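Local coordinates for probable intron-encoded endonuclease 1 (Wickerhamomyces canadensis, PDB 6X1J), which cleaves DNA as a LAGLIDADG-family endonuclease involved in homing of an intron of the mitochondrial 21S rRNA gene, at residues I41-G46 / K68-H73; Y49-K54 / H58-F63; D79-S84 / K110-L115. All coordinates share one frame; numbering follows the deposited sequence.

How the contacts relate
Contact 2 is the hairpin that connects the two helices of contact 1, and contact 3 follows along the chain. The centres of contacts 1 and 2 lie about 15 Å apart, those of contacts 1 and 3 about 14 Å, and those of contacts 2 and 3 about 10 Å. Helix 34-45 links all three: I44 packs on I50 of the hairpin, while I41 and I44 pack on L115. D113 probably hydrogen-bonds H58 and the backbone N of F59, and F112 packs on L61. Each contact has a residue at the DNA: G46 of contact 1 helps hold a potassium ion at a phosphate, contact 2 bonds to bases, and S84 of contact 3 hydrogen-bonds a phosphate oxygen of chain C.

Contact 1: residues I41-G46 / K68-H73. With K (potassium ion), chain E; nucleotides of chain B.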
loop_
_atom_site.group_PDB
_atom_site.type_symbol
_atom_site.label_atom_id
_atom_site.label_comp_id
_atom_site.label_asym_id
_atom_site.label_seq_id
_atom_site.Cartn_x
_atom_site.Cartn_y
_atom_site.Cartn_z
ATOM N N ILE A 41 4.862 -0.845 -4.349
ATOM C CA ILE A 41 5.275 -2.144 -3.719
ATOM C C ILE A 41 4.782 -2.134 -2.266
ATOM O O ILE A 41 4.239 -3.165 -1.804
ATOM C CB ILE A 41 6.794 -2.360 -3.846
ATOM C CG1 ILE A 41 7.138 -2.750 -5.285
ATOM C CG2 ILE A 41 7.315 -3.362 -2.825
ATOM C CD1 ILE A 41 8.529 -2.328 -5.683
ATOM N N GLY A 42 4.963 -1.022 -1.571
ATOM C CA GLY A 42 4.435 -0.873 -0.201
ATOM C C GLY A 42 2.923 -1.026 -0.169
ATOM O O GLY A 42 2.415 -1.748 0.726
ATOM N N ASN A 43 2.205 -0.369 -1.089
ATOM C CA ASN A 43 0.729 -0.287 -1.027
ATOM C C ASN A 43 0.132 -1.677 -1.275
ATOM O O ASN A 43 -0.977 -1.943 -0.766
ATOM C CB ASN A 43 0.205 0.779 -1.980
ATOM C CG ASN A 43 0.367 2.190 -1.441
ATOM O OD1 ASN A 43 0.826 3.062 -2.175
ATOM N ND2 ASN A 43 0.014 2.423 -0.171
ATOM N N ILE A 44 0.790 -2.519 -2.079
ATOM C CA ILE A 44 0.269 -3.872 -2.480
ATOM C C ILE A 44 0.382 -4.787 -1.264
ATOM O O ILE A 44 -0.575 -5.536 -0.958
ATOM C CB ILE A 44 1.023 -4.426 -3.701
ATOM C CG1 ILE A 44 0.797 -3.525 -4.910
ATOM C CG2 ILE A 44 0.621 -5.870 -3.955
ATOM C CD1 ILE A 44 1.701 -3.808 -6.104
ATOM N N LEU A 45 1.484 -4.669 -0.557
ATOM C CA LEU A 45 1.693 -5.361 0.755
ATOM C C LEU A 45 0.612 -4.859 1.714
ATOM O O LEU A 45 0.033 -5.681 2.421
ATOM C CB LEU A 45 3.115 -5.053 1.237
ATOM C CG LEU A 45 4.212 -5.802 0.464
ATOM C CD1 LEU A 45 5.585 -5.206 0.752
ATOM C CD2 LEU A 45 4.186 -7.314 0.806
ATOM N N GLY A 46 0.252 -3.572 1.596
ATOM C CA GLY A 46 -0.782 -2.902 2.403
ATOM C C GLY A 46 -2.202 -2.980 1.849
ATOM O O GLY A 46 -2.742 -4.093 1.719
ATOM N N LYS A 68 -8.860 10.766 4.686
ATOM C CA LYS A 68 -9.074 11.589 3.476
ATOM C C LYS A 68 -7.743 12.151 3.020
ATOM O O LYS A 68 -7.442 12.141 1.803
ATOM C CB LYS A 68 -10.041 12.731 3.800
ATOM C CG LYS A 68 -10.440 13.626 2.626
ATOM C CD LYS A 68 -11.468 14.697 3.034
ATOM C CE LYS A 68 -12.071 15.447 1.860
ATOM N NZ LYS A 68 -11.208 16.592 1.519
ATOM N N ALA A 69 -6.969 12.696 3.931
ATOM C CA ALA A 69 -5.674 13.291 3.551
ATOM C C ALA A 69 -4.821 12.191 2.914
ATOM O O ALA A 69 -4.163 12.493 1.937
ATOM C CB ALA A 69 -5.036 13.942 4.726
ATOM N N TYR A 70 -4.908 10.934 3.389
ATOM C CA TYR A 70 -4.017 9.839 2.908
ATOM C C TYR A 70 -4.359 9.448 1.464
ATOM O O TYR A 70 -3.436 9.421 0.623
ATOM C CB TYR A 70 -4.042 8.608 3.825
ATOM C CG TYR A 70 -3.025 7.555 3.438
ATOM C CD1 TYR A 70 -1.683 7.883 3.291
ATOM C CD2 TYR A 70 -3.385 6.234 3.211
ATOM C CE1 TYR A 70 -0.734 6.936 2.935
ATOM C CE2 TYR A 70 -2.444 5.279 2.854
ATOM C CZ TYR A 70 -1.115 5.625 2.713
ATOM O OH TYR A 70 -0.178 4.688 2.354
ATOM N N ILE A 71 -5.631 9.122 1.178
ATOM C CA ILE A 71 -6.060 8.789 -0.202
ATOM C C ILE A 71 -5.740 9.948 -1.153
ATOM O O ILE A 71 -5.337 9.670 -2.318
ATOM C CB ILE A 71 -7.535 8.360 -0.284
ATOM C CG1 ILE A 71 -7.836 7.728 -1.642
ATOM C CG2 ILE A 71 -8.453 9.532 -0.018
ATOM C CD1 ILE A 71 -9.136 6.897 -1.683
ATOM N N GLU A 72 -5.890 11.192 -0.731
ATOM C CA GLU A 72 -5.595 12.336 -1.638
ATOM C C GLU A 72 -4.084 12.406 -1.943
ATOM O O GLU A 72 -3.694 12.675 -3.127
ATOM C CB GLU A 72 -6.067 13.663 -1.041
ATOM C CG GLU A 72 -7.564 13.868 -1.103
ATOM C CD GLU A 72 -8.045 15.107 -0.356
ATOM O OE1 GLU A 72 -7.189 15.913 0.124
ATOM O OE2 GLU A 72 -9.260 15.247 -0.221
ATOM N N HIS A 73 -3.258 12.043 -0.965
ATOM C CA HIS A 73 -1.790 11.891 -1.153
ATOM C C HIS A 73 -1.455 10.770 -2.172
ATOM O O HIS A 73 -0.554 10.987 -3.009
ATOM C CB HIS A 73 -1.135 11.620 0.199
ATOM C CG HIS A 73 0.313 11.310 0.069
ATOM N ND1 HIS A 73 1.258 12.299 -0.180
ATOM C CD2 HIS A 73 0.970 10.132 0.132
ATOM C CE1 HIS A 73 2.451 11.748 -0.229
ATOM N NE2 HIS A 73 2.299 10.415 -0.052
HETATM K K K E . -2.978 -6.169 3.369
ATOM P P DC B 15 -6.473 -4.710 4.238
ATOM O OP1 DC B 15 -6.889 -5.850 5.087
ATOM O OP2 DC B 15 -5.043 -4.221 4.167
ATOM O "O5'" DC B 15 -6.970 -5.241 2.854
ATOM C "C5'" DC B 15 -6.607 -4.782 1.564
ATOM C "C4'" DC B 15 -7.367 -5.795 0.745
ATOM O "O4'" DC B 15 -8.788 -5.664 0.983
ATOM C "C3'" DC B 15 -7.151 -5.956 -0.766
ATOM O "O3'" DC B 15 -6.659 -7.309 -0.751
ATOM C "C2'" DC B 15 -8.491 -5.521 -1.339
ATOM C "C1'" DC B 15 -9.488 -5.873 -0.228
ATOM N N1 DC B 15 -10.711 -5.050 -0.188
ATOM C C2 DC B 15 -11.965 -5.679 -0.122
ATOM O O2 DC B 15 -12.017 -6.918 -0.094
ATOM N N3 DC B 15 -13.083 -4.921 -0.117
ATOM C C4 DC B 15 -12.985 -3.589 -0.123
ATOM N N4 DC B 15 -14.109 -2.881 -0.115
ATOM C C5 DC B 15 -11.722 -2.925 -0.159
ATOM C C6 DC B 15 -10.626 -3.684 -0.223
HETATM O O HOH W 1 -4.236 -7.397 1.098
HETATM O O HOH W 2 -4.123 -6.786 6.021
HETATM O O HOH W 3 -1.807 -8.673 4.945
#
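The side-chain amide of N43 and the ring of Y70 pass each other in opposite directions, their planes 61° apart. N43 ND2 lies 3.4 Å from Y70 OH, oblique to the ring, while W65 makes an edge-to-face pair with the same ring. The stronger partner of both polar groups is D147: N43 ND2 bonds to one carboxylate oxygen and Y70 OH to the other, so this side chain ties the two buried groups together. The nearest CA atoms across the contact, those of N43 and I71, are 11.4 Å apart, and the long tyrosine side chain spans this gap. Y70 carries its ring across with CG anti to the backbone N (chi1 -173°). Asparagine suits the facing position because its amide N-H can donate to the D147 carboxylate.

D147 and D47 belong to a second potassium site. The first sits at the end of the helix, where G46 O binds potassium at 2.7 Å and L45 O more loosely at 3.2 Å. DC15 OP2 of chain B, at 3.0 Å from potassium, three waters and D148 join them. Potassium probably stands here where the family's catalytic divalent metal would bind.

Helix 34-45 carries the LAGLIDADG motif and packs through I41 and L45 on helix 138-148, which also touches Y70. I44 leans on helix 113-119, while I71 of helix 68-77 packs on strand 98-105.

Contact 2: residues Y49-K54 / H58-F63. With nucleotides of chain B.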
loop_
_atom_site.group_PDB
_atom_site.type_symbol
_atom_site.label_atom_id
_atom_site.label_comp_id
_atom_site.label_asym_id
_atom_site.label_seq_id
_atom_site.Cartn_x
_atom_site.Cartn_y
_atom_site.Cartn_z
ATOM N N TYR A 49 -5.755 -2.848 -3.806
ATOM C CA TYR A 49 -6.234 -3.920 -4.717
ATOM C C TYR A 49 -5.573 -3.675 -6.075
ATOM O O TYR A 49 -5.837 -2.603 -6.692
ATOM C CB TYR A 49 -7.759 -3.885 -4.768
ATOM C CG TYR A 49 -8.441 -4.934 -5.590
ATOM C CD1 TYR A 49 -7.769 -6.004 -6.154
ATOM C CD2 TYR A 49 -9.811 -4.870 -5.765
ATOM C CE1 TYR A 49 -8.446 -6.992 -6.866
ATOM C CE2 TYR A 49 -10.495 -5.838 -6.483
ATOM C CZ TYR A 49 -9.816 -6.907 -7.035
ATOM O OH TYR A 49 -10.509 -7.847 -7.743
ATOM N N ILE A 50 -4.623 -4.541 -6.438
ATOM C CA ILE A 50 -4.037 -4.531 -7.810
ATOM C C ILE A 50 -4.722 -5.639 -8.609
ATOM O O ILE A 50 -4.497 -6.876 -8.325
ATOM C CB ILE A 50 -2.501 -4.550 -7.830
ATOM C CG1 ILE A 50 -1.977 -4.470 -9.271
ATOM C CG2 ILE A 50 -1.929 -5.720 -7.041
ATOM C CD1 ILE A 50 -0.553 -3.958 -9.355
ATOM N N LYS A 51 -5.597 -5.172 -9.502
ATOM C CA LYS A 51 -6.774 -5.900 -10.048
ATOM C C LYS A 51 -6.584 -6.146 -11.551
ATOM O O LYS A 51 -6.386 -5.177 -12.311
ATOM C CB LYS A 51 -8.034 -5.076 -9.785
ATOM C CG LYS A 51 -9.353 -5.669 -10.268
ATOM C CD LYS A 51 -10.437 -4.618 -10.241
ATOM C CE LYS A 51 -11.768 -5.070 -10.793
ATOM N NZ LYS A 51 -12.466 -5.966 -9.849
ATOM N N LYS A 52 -6.615 -7.419 -11.946
ATOM C CA LYS A 52 -6.826 -7.844 -13.360
ATOM C C LYS A 52 -7.635 -9.148 -13.385
ATOM O O LYS A 52 -7.062 -10.209 -13.066
ATOM C CB LYS A 52 -5.504 -7.997 -14.110
ATOM C CG LYS A 52 -5.690 -8.404 -15.564
ATOM C CD LYS A 52 -4.391 -8.651 -16.321
ATOM C CE LYS A 52 -4.496 -9.672 -17.445
ATOM N NZ LYS A 52 -5.868 -9.757 -18.016
ATOM N N LEU A 53 -8.932 -9.043 -13.678
ATOM C CA LEU A 53 -9.845 -10.168 -13.991
ATOM C C LEU A 53 -9.743 -10.481 -15.494
ATOM O O LEU A 53 -8.941 -9.826 -16.214
ATOM C CB LEU A 53 -11.271 -9.769 -13.595
ATOM C CG LEU A 53 -11.666 -9.987 -12.133
ATOM C CD1 LEU A 53 -10.464 -10.001 -11.190
ATOM C CD2 LEU A 53 -12.667 -8.940 -11.687
ATOM N N LYS A 54 -10.538 -11.441 -15.956
ATOM C CA LYS A 54 -10.654 -11.786 -17.394
ATOM C C LYS A 54 -11.070 -10.535 -18.176
ATOM O O LYS A 54 -10.445 -10.253 -19.213
ATOM C CB LYS A 54 -11.617 -12.965 -17.534
ATOM C CG LYS A 54 -11.231 -14.151 -16.661
ATOM C CD LYS A 54 -11.795 -15.464 -17.123
ATOM C CE LYS A 54 -11.588 -16.570 -16.110
ATOM N NZ LYS A 54 -12.639 -17.606 -16.234
ATOM N N HIS A 58 -5.284 -4.798 -18.996
ATOM C CA HIS A 58 -4.108 -4.555 -18.121
ATOM C C HIS A 58 -4.592 -4.387 -16.677
ATOM O O HIS A 58 -5.837 -4.286 -16.479
ATOM C CB HIS A 58 -3.299 -3.358 -18.616
ATOM C CG HIS A 58 -2.844 -3.528 -20.024
ATOM N ND1 HIS A 58 -1.843 -4.423 -20.368
ATOM C CD2 HIS A 58 -3.264 -2.957 -21.176
ATOM C CE1 HIS A 58 -1.655 -4.383 -21.675
ATOM N NE2 HIS A 58 -2.508 -3.493 -22.192
ATOM N N PHE A 59 -3.654 -4.417 -15.712
ATOM C CA PHE A 59 -3.918 -4.155 -14.274
ATOM C C PHE A 59 -4.361 -2.708 -14.111
ATOM O O PHE A 59 -3.960 -1.846 -14.903
ATOM C CB PHE A 59 -2.700 -4.415 -13.397
ATOM C CG PHE A 59 -2.476 -5.878 -13.140
ATOM C CD1 PHE A 59 -1.815 -6.667 -14.065
ATOM C CD2 PHE A 59 -2.974 -6.471 -11.998
ATOM C CE1 PHE A 59 -1.618 -8.013 -13.814
ATOM C CE2 PHE A 59 -2.775 -7.815 -11.744
ATOM C CZ PHE A 59 -2.096 -8.587 -12.656
ATOM N N LEU A 60 -5.216 -2.503 -13.113
ATOM C CA LEU A 60 -5.503 -1.180 -12.513
ATOM C C LEU A 60 -5.390 -1.334 -11.001
ATOM O O LEU A 60 -5.231 -2.498 -10.508
ATOM C CB LEU A 60 -6.914 -0.715 -12.914
ATOM C CG LEU A 60 -8.097 -1.454 -12.276
ATOM C CD1 LEU A 60 -9.175 -0.482 -11.822
ATOM C CD2 LEU A 60 -8.692 -2.459 -13.232
ATOM N N LEU A 61 -5.511 -0.208 -10.310
ATOM C CA LEU A 61 -5.549 -0.072 -8.840
ATOM C C LEU A 61 -6.918 0.451 -8.419
ATOM O O LEU A 61 -7.361 1.498 -8.976
ATOM C CB LEU A 61 -4.443 0.894 -8.409
ATOM C CG LEU A 61 -3.071 0.637 -9.013
ATOM C CD1 LEU A 61 -2.059 1.689 -8.562
ATOM C CD2 LEU A 61 -2.576 -0.767 -8.670
ATOM N N GLN A 62 -7.560 -0.221 -7.469
ATOM C CA GLN A 62 -8.701 0.341 -6.699
ATOM C C GLN A 62 -8.216 0.686 -5.289
ATOM O O GLN A 62 -7.635 -0.239 -4.622
ATOM C CB GLN A 62 -9.888 -0.613 -6.628
ATOM C CG GLN A 62 -10.376 -1.026 -8.002
ATOM C CD GLN A 62 -11.687 -1.782 -7.977
ATOM O OE1 GLN A 62 -12.186 -2.184 -9.005
ATOM N NE2 GLN A 62 -12.257 -1.979 -6.801
ATOM N N PHE A 63 -8.435 1.953 -4.893
ATOM C CA PHE A 63 -8.034 2.570 -3.611
ATOM C C PHE A 63 -9.263 2.705 -2.702
ATOM O O PHE A 63 -10.341 3.109 -3.203
ATOM C CB PHE A 63 -7.434 3.949 -3.845
ATOM C CG PHE A 63 -6.265 4.018 -4.802
ATOM C CD1 PHE A 63 -5.011 3.573 -4.430
ATOM C CD2 PHE A 63 -6.399 4.600 -6.059
ATOM C CE1 PHE A 63 -3.932 3.688 -5.293
ATOM C CE2 PHE A 63 -5.315 4.712 -6.921
ATOM C CZ PHE A 63 -4.075 4.267 -6.532
ATOM P P DG B 17 -10.548 -11.268 -6.559
ATOM O OP1 DG B 17 -10.080 -12.664 -6.447
ATOM O OP2 DG B 17 -9.855 -10.316 -7.441
ATOM O "O5'" DG B 17 -12.076 -11.240 -7.022
ATOM C "C5'" DG B 17 -13.153 -11.818 -6.265
ATOM C "C4'" DG B 17 -14.474 -11.315 -6.800
ATOM O "O4'" DG B 17 -14.759 -9.933 -6.419
ATOM C "C3'" DG B 17 -14.584 -11.364 -8.329
ATOM O "O3'" DG B 17 -15.848 -11.892 -8.753
ATOM C "C2'" DG B 17 -14.497 -9.907 -8.740
ATOM C "C1'" DG B 17 -15.213 -9.244 -7.582
ATOM N N9 DG B 17 -14.938 -7.819 -7.447
ATOM C C8 DG B 17 -13.707 -7.219 -7.544
ATOM N N7 DG B 17 -13.761 -5.919 -7.435
ATOM C C5 DG B 17 -15.111 -5.642 -7.287
ATOM C C6 DG B 17 -15.779 -4.402 -7.139
ATOM O O6 DG B 17 -15.295 -3.266 -7.101
ATOM N N1 DG B 17 -17.155 -4.573 -7.028
ATOM C C2 DG B 17 -17.808 -5.781 -7.047
ATOM N N2 DG B 17 -19.148 -5.729 -6.916
ATOM N N3 DG B 17 -17.194 -6.949 -7.177
ATOM C C4 DG B 17 -15.855 -6.804 -7.304
ATOM P P DA B 16 -6.575 -8.178 -2.002
ATOM O OP1 DA B 16 -5.717 -9.345 -1.703
ATOM O OP2 DA B 16 -6.194 -7.299 -3.111
ATOM O "O5'" DA B 16 -8.076 -8.703 -2.143
ATOM C "C5'" DA B 16 -8.729 -8.523 -3.413
ATOM C "C4'" DA B 16 -10.144 -9.057 -3.418
ATOM O "O4'" DA B 16 -11.027 -8.084 -2.818
ATOM C "C3'" DA B 16 -10.644 -9.266 -4.843
ATOM O "O3'" DA B 16 -10.582 -10.673 -5.081
ATOM C "C2'" DA B 16 -12.055 -8.711 -4.844
ATOM C "C1'" DA B 16 -12.250 -8.019 -3.505
ATOM N N9 DA B 16 -12.684 -6.623 -3.515
ATOM C C8 DA B 16 -11.955 -5.457 -3.496
ATOM N N7 DA B 16 -12.693 -4.371 -3.459
ATOM C C5 DA B 16 -13.995 -4.857 -3.474
ATOM C C6 DA B 16 -15.248 -4.220 -3.430
ATOM N N6 DA B 16 -15.413 -2.893 -3.367
ATOM N N1 DA B 16 -16.345 -5.004 -3.429
ATOM C C2 DA B 16 -16.191 -6.330 -3.466
ATOM N N3 DA B 16 -15.076 -7.043 -3.484
ATOM C C4 DA B 16 -14.001 -6.239 -3.489
ATOM P P DG B 18 -16.114 -12.385 -10.307
ATOM O OP1 DG B 18 -16.726 -13.730 -10.208
ATOM O OP2 DG B 18 -14.877 -12.184 -11.137
ATOM O "O5'" DG B 18 -17.264 -11.380 -10.752
ATOM C "C5'" DG B 18 -18.408 -11.204 -9.887
ATOM C "C4'" DG B 18 -19.149 -9.938 -10.239
ATOM O "O4'" DG B 18 -18.437 -8.754 -9.773
ATOM C "C3'" DG B 18 -19.391 -9.730 -11.741
ATOM O "O3'" DG B 18 -20.668 -9.117 -11.907
ATOM C "C2'" DG B 18 -18.382 -8.666 -12.110
ATOM C "C1'" DG B 18 -18.435 -7.830 -10.839
ATOM N N9 DG B 18 -17.348 -6.871 -10.688
ATOM C C8 DG B 18 -16.011 -7.035 -10.958
ATOM N N7 DG B 18 -15.337 -5.919 -10.892
ATOM C C5 DG B 18 -16.294 -4.955 -10.611
ATOM C C6 DG B 18 -16.175 -3.550 -10.454
ATOM O O6 DG B 18 -15.157 -2.845 -10.495
ATOM N N1 DG B 18 -17.410 -2.957 -10.246
ATOM C C2 DG B 18 -18.600 -3.623 -10.158
ATOM N N2 DG B 18 -19.678 -2.878 -9.910
ATOM N N3 DG B 18 -18.726 -4.925 -10.286
ATOM C C4 DG B 18 -17.543 -5.525 -10.510
#
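Y49-K51 and L60-Q62 pair as antiparallel strands of a hairpin. Among the backbone bonds, K51 N donates to L60 O at 2.9 Å and nearly straight (178°), and L60 N returns a bond to K51 O; Q62 N reaches Y49 O, whereas the bond from Y49 N to Q62 O is weak.

Apolar packing fills the face of I50 and L61. I50 CG1 touches L61 CD2 and lies 3.5 Å from F59 CD2. Just beyond the strand, K52 CB stands 3.5 Å from the centroid of the F59 ring in a CH-pi contact, placing aliphatic lysine carbon on an aromatic face.

The other face, that of Y49, K51 and Q62, meets DNA chain B. Y49 OH donates to DG17 OP2 at 2.6 Å, its ring lying between K51 CB and the sugar C5' of DA16. K51 NZ, turned by the bend at chi4 (75°), bonds DG18 N7 at 3.1 Å and also lies 2.7 Å from DG17 N7. Q62 NE2 reaches DG17 O6 weakly, while Q62 OE1 rests against K51 CD.

Guanine N7 and O6 are major-groove acceptors, well matched by lysine and amide donors, which is consistent with base recognition by the beta-strands, as in other LAGLIDADG enzymes.

Contact 3: residues D79-S84 / K110-L115; sequences DEYVIS and KAFDKL. With nucleotides of chain C.
F112 turns the edge of its ring toward the face of Y81 in a T-shaped pair, with the planes at 62° and the centroids 4.8 Å apart. The touch is made by F112 CZ, 3.5 Å from Y81 CG and toward the rim of the tyrosine ring, and the side chains run past each other in opposite directions. E80 CB covers the opposite face. Further along the ring, A111 CB sits 3.7 Å from Y81 OH; its small methyl fits alongside the phenol. H109 makes another edge-to-face pair with Y81.

Replacing Y81 with a serine would strip away the face on which the F112 edge rests and is likely to leave a gap beside A111.

Three residues after Y81, S84 OG donates to DC8 OP1 of chain C at 2.5 Å. The chemistry thus divides: apolar and aromatic packing joins residues 79-84 to residues 110-115, while a small hydroxyl, suited to a phosphate oxygen, meets the DNA backbone.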
loop_
_atom_site.group_PDB
_atom_site.type_symbol
_atom_site.label_atom_id
_atom_site.label_comp_id
_atom_site.label_asym_id
_atom_site.label_seq_id
_atom_site.Cartn_x
_atom_site.Cartn_y
_atom_site.Cartn_z
ATOM N N ASP A 79 -0.927 10.448 -10.027
ATOM C CA ASP A 79 -1.825 11.508 -10.590
ATOM C C ASP A 79 -2.268 11.178 -12.040
ATOM O O ASP A 79 -3.515 11.031 -12.290
ATOM C CB ASP A 79 -1.128 12.869 -10.502
ATOM C CG ASP A 79 -2.130 13.987 -10.681
ATOM O OD1 ASP A 79 -3.248 13.873 -10.085
ATOM O OD2 ASP A 79 -1.822 14.914 -11.464
ATOM N N GLU A 80 -1.300 10.979 -12.943
ATOM C CA GLU A 80 -1.522 10.643 -14.383
ATOM C C GLU A 80 -2.629 9.607 -14.561
ATOM O O GLU A 80 -3.271 9.651 -15.592
ATOM C CB GLU A 80 -0.383 9.841 -15.022
ATOM C CG GLU A 80 0.994 10.443 -14.935
ATOM C CD GLU A 80 1.750 10.215 -13.652
ATOM O OE1 GLU A 80 2.693 9.415 -13.640
ATOM O OE2 GLU A 80 1.425 10.889 -12.693
ATOM N N TYR A 81 -2.686 8.589 -13.704
ATOM C CA TYR A 81 -3.413 7.320 -13.974
ATOM C C TYR A 81 -4.830 7.409 -13.424
ATOM O O TYR A 81 -5.590 6.425 -13.634
ATOM C CB TYR A 81 -2.667 6.095 -13.405
ATOM C CG TYR A 81 -1.298 5.868 -14.001
ATOM C CD1 TYR A 81 -1.151 5.176 -15.193
ATOM C CD2 TYR A 81 -0.149 6.357 -13.393
ATOM C CE1 TYR A 81 0.094 4.967 -15.764
ATOM C CE2 TYR A 81 1.099 6.193 -13.965
ATOM C CZ TYR A 81 1.220 5.496 -15.160
ATOM O OH TYR A 81 2.436 5.313 -15.750
ATOM N N VAL A 82 -5.132 8.506 -12.720
ATOM C CA VAL A 82 -6.389 8.735 -11.937
ATOM C C VAL A 82 -7.141 9.961 -12.488
ATOM O O VAL A 82 -6.650 11.110 -12.280
ATOM C CB VAL A 82 -6.121 8.955 -10.434
ATOM C CG1 VAL A 82 -7.442 9.029 -9.675
ATOM C CG2 VAL A 82 -5.219 7.880 -9.850
ATOM N N ILE A 83 -8.283 9.718 -13.131
ATOM C CA ILE A 83 -9.039 10.734 -13.920
ATOM C C ILE A 83 -9.898 11.553 -12.942
ATOM O O ILE A 83 -9.878 12.776 -13.037
ATOM C CB ILE A 83 -9.881 10.018 -15.007
ATOM C CG1 ILE A 83 -9.006 9.550 -16.167
ATOM C CG2 ILE A 83 -11.041 10.871 -15.500
ATOM C CD1 ILE A 83 -9.741 8.713 -17.182
ATOM N N SER A 84 -10.625 10.867 -12.054
ATOM C CA SER A 84 -11.655 11.429 -11.135
ATOM C C SER A 84 -11.100 11.515 -9.716
ATOM O O SER A 84 -10.331 10.659 -9.263
ATOM C CB SER A 84 -12.940 10.609 -11.139
ATOM O OG SER A 84 -13.538 10.571 -12.428
ATOM N N LYS A 110 -0.871 -0.852 -18.850
ATOM C CA LYS A 110 0.267 -1.790 -19.004
ATOM C C LYS A 110 1.359 -1.497 -17.965
ATOM O O LYS A 110 2.015 -2.423 -17.558
ATOM C CB LYS A 110 0.788 -1.625 -20.443
ATOM C CG LYS A 110 1.932 -2.539 -20.864
ATOM C CD LYS A 110 2.425 -2.260 -22.283
ATOM C CE LYS A 110 2.698 -3.521 -23.079
ATOM N NZ LYS A 110 1.447 -4.260 -23.383
ATOM N N ALA A 111 1.569 -0.238 -17.580
ATOM C CA ALA A 111 2.597 0.168 -16.592
ATOM C C ALA A 111 2.408 -0.595 -15.259
ATOM O O ALA A 111 3.432 -0.853 -14.631
ATOM C CB ALA A 111 2.586 1.668 -16.408
ATOM N N PHE A 112 1.195 -1.050 -14.921
ATOM C CA PHE A 112 0.858 -1.748 -13.653
ATOM C C PHE A 112 1.061 -3.273 -13.782
ATOM O O PHE A 112 1.013 -3.964 -12.736
ATOM C CB PHE A 112 -0.571 -1.404 -13.192
ATOM C CG PHE A 112 -0.811 0.061 -12.877
ATOM C CD1 PHE A 112 -0.089 0.716 -11.888
ATOM C CD2 PHE A 112 -1.765 0.802 -13.573
ATOM C CE1 PHE A 112 -0.293 2.071 -11.626
ATOM C CE2 PHE A 112 -1.956 2.153 -13.313
ATOM C CZ PHE A 112 -1.202 2.790 -12.361
ATOM N N ASP A 113 1.331 -3.795 -14.984
ATOM C CA ASP A 113 1.348 -5.259 -15.261
ATOM C C ASP A 113 2.520 -5.965 -14.570
ATOM O O ASP A 113 2.300 -7.079 -14.045
ATOM C CB ASP A 113 1.422 -5.526 -16.766
ATOM C CG ASP A 113 0.077 -5.502 -17.481
ATOM O OD1 ASP A 113 -0.973 -5.366 -16.803
ATOM O OD2 ASP A 113 0.099 -5.629 -18.711
ATOM N N LYS A 114 3.727 -5.392 -14.633
ATOM C CA LYS A 114 4.939 -5.976 -14.016
ATOM C C LYS A 114 4.686 -6.306 -12.533
ATOM O O LYS A 114 4.935 -7.464 -12.124
ATOM C CB LYS A 114 6.124 -5.021 -14.137
ATOM C CG LYS A 114 7.411 -5.647 -13.609
ATOM C CD LYS A 114 8.613 -4.748 -13.680
ATOM C CE LYS A 114 8.650 -3.775 -12.528
ATOM N NZ LYS A 114 9.767 -2.829 -12.701
ATOM N N LEU A 115 4.244 -5.323 -11.746
ATOM C CA LEU A 115 3.936 -5.515 -10.298
ATOM C C LEU A 115 2.642 -6.314 -10.148
ATOM O O LEU A 115 2.552 -7.140 -9.237
ATOM C CB LEU A 115 3.887 -4.161 -9.593
ATOM C CG LEU A 115 5.261 -3.501 -9.432
ATOM C CD1 LEU A 115 5.148 -2.110 -8.839
ATOM C CD2 LEU A 115 6.175 -4.337 -8.554
ATOM P P DC C 8 -13.007 7.353 -14.166
ATOM O OP1 DC C 8 -13.000 8.832 -14.154
ATOM O OP2 DC C 8 -12.078 6.629 -13.282
ATOM O "O5'" DC C 8 -14.386 6.662 -13.796
ATOM C "C5'" DC C 8 -15.561 7.374 -14.066
ATOM C "C4'" DC C 8 -16.746 6.584 -13.583
ATOM O "O4'" DC C 8 -16.639 5.191 -13.948
ATOM C "C3'" DC C 8 -16.962 6.610 -12.067
ATOM O "O3'" DC C 8 -18.298 6.973 -11.760
ATOM C "C2'" DC C 8 -16.718 5.180 -11.627
ATOM C "C1'" DC C 8 -17.147 4.434 -12.860
ATOM N N1 DC C 8 -16.642 3.068 -12.978
ATOM C C2 DC C 8 -17.558 2.017 -13.079
ATOM O O2 DC C 8 -18.773 2.271 -13.047
ATOM N N3 DC C 8 -17.101 0.752 -13.181
ATOM C C4 DC C 8 -15.789 0.517 -13.185
ATOM N N4 DC C 8 -15.386 -0.745 -13.300
ATOM C C5 DC C 8 -14.833 1.570 -13.091
ATOM C C6 DC C 8 -15.300 2.819 -12.996
#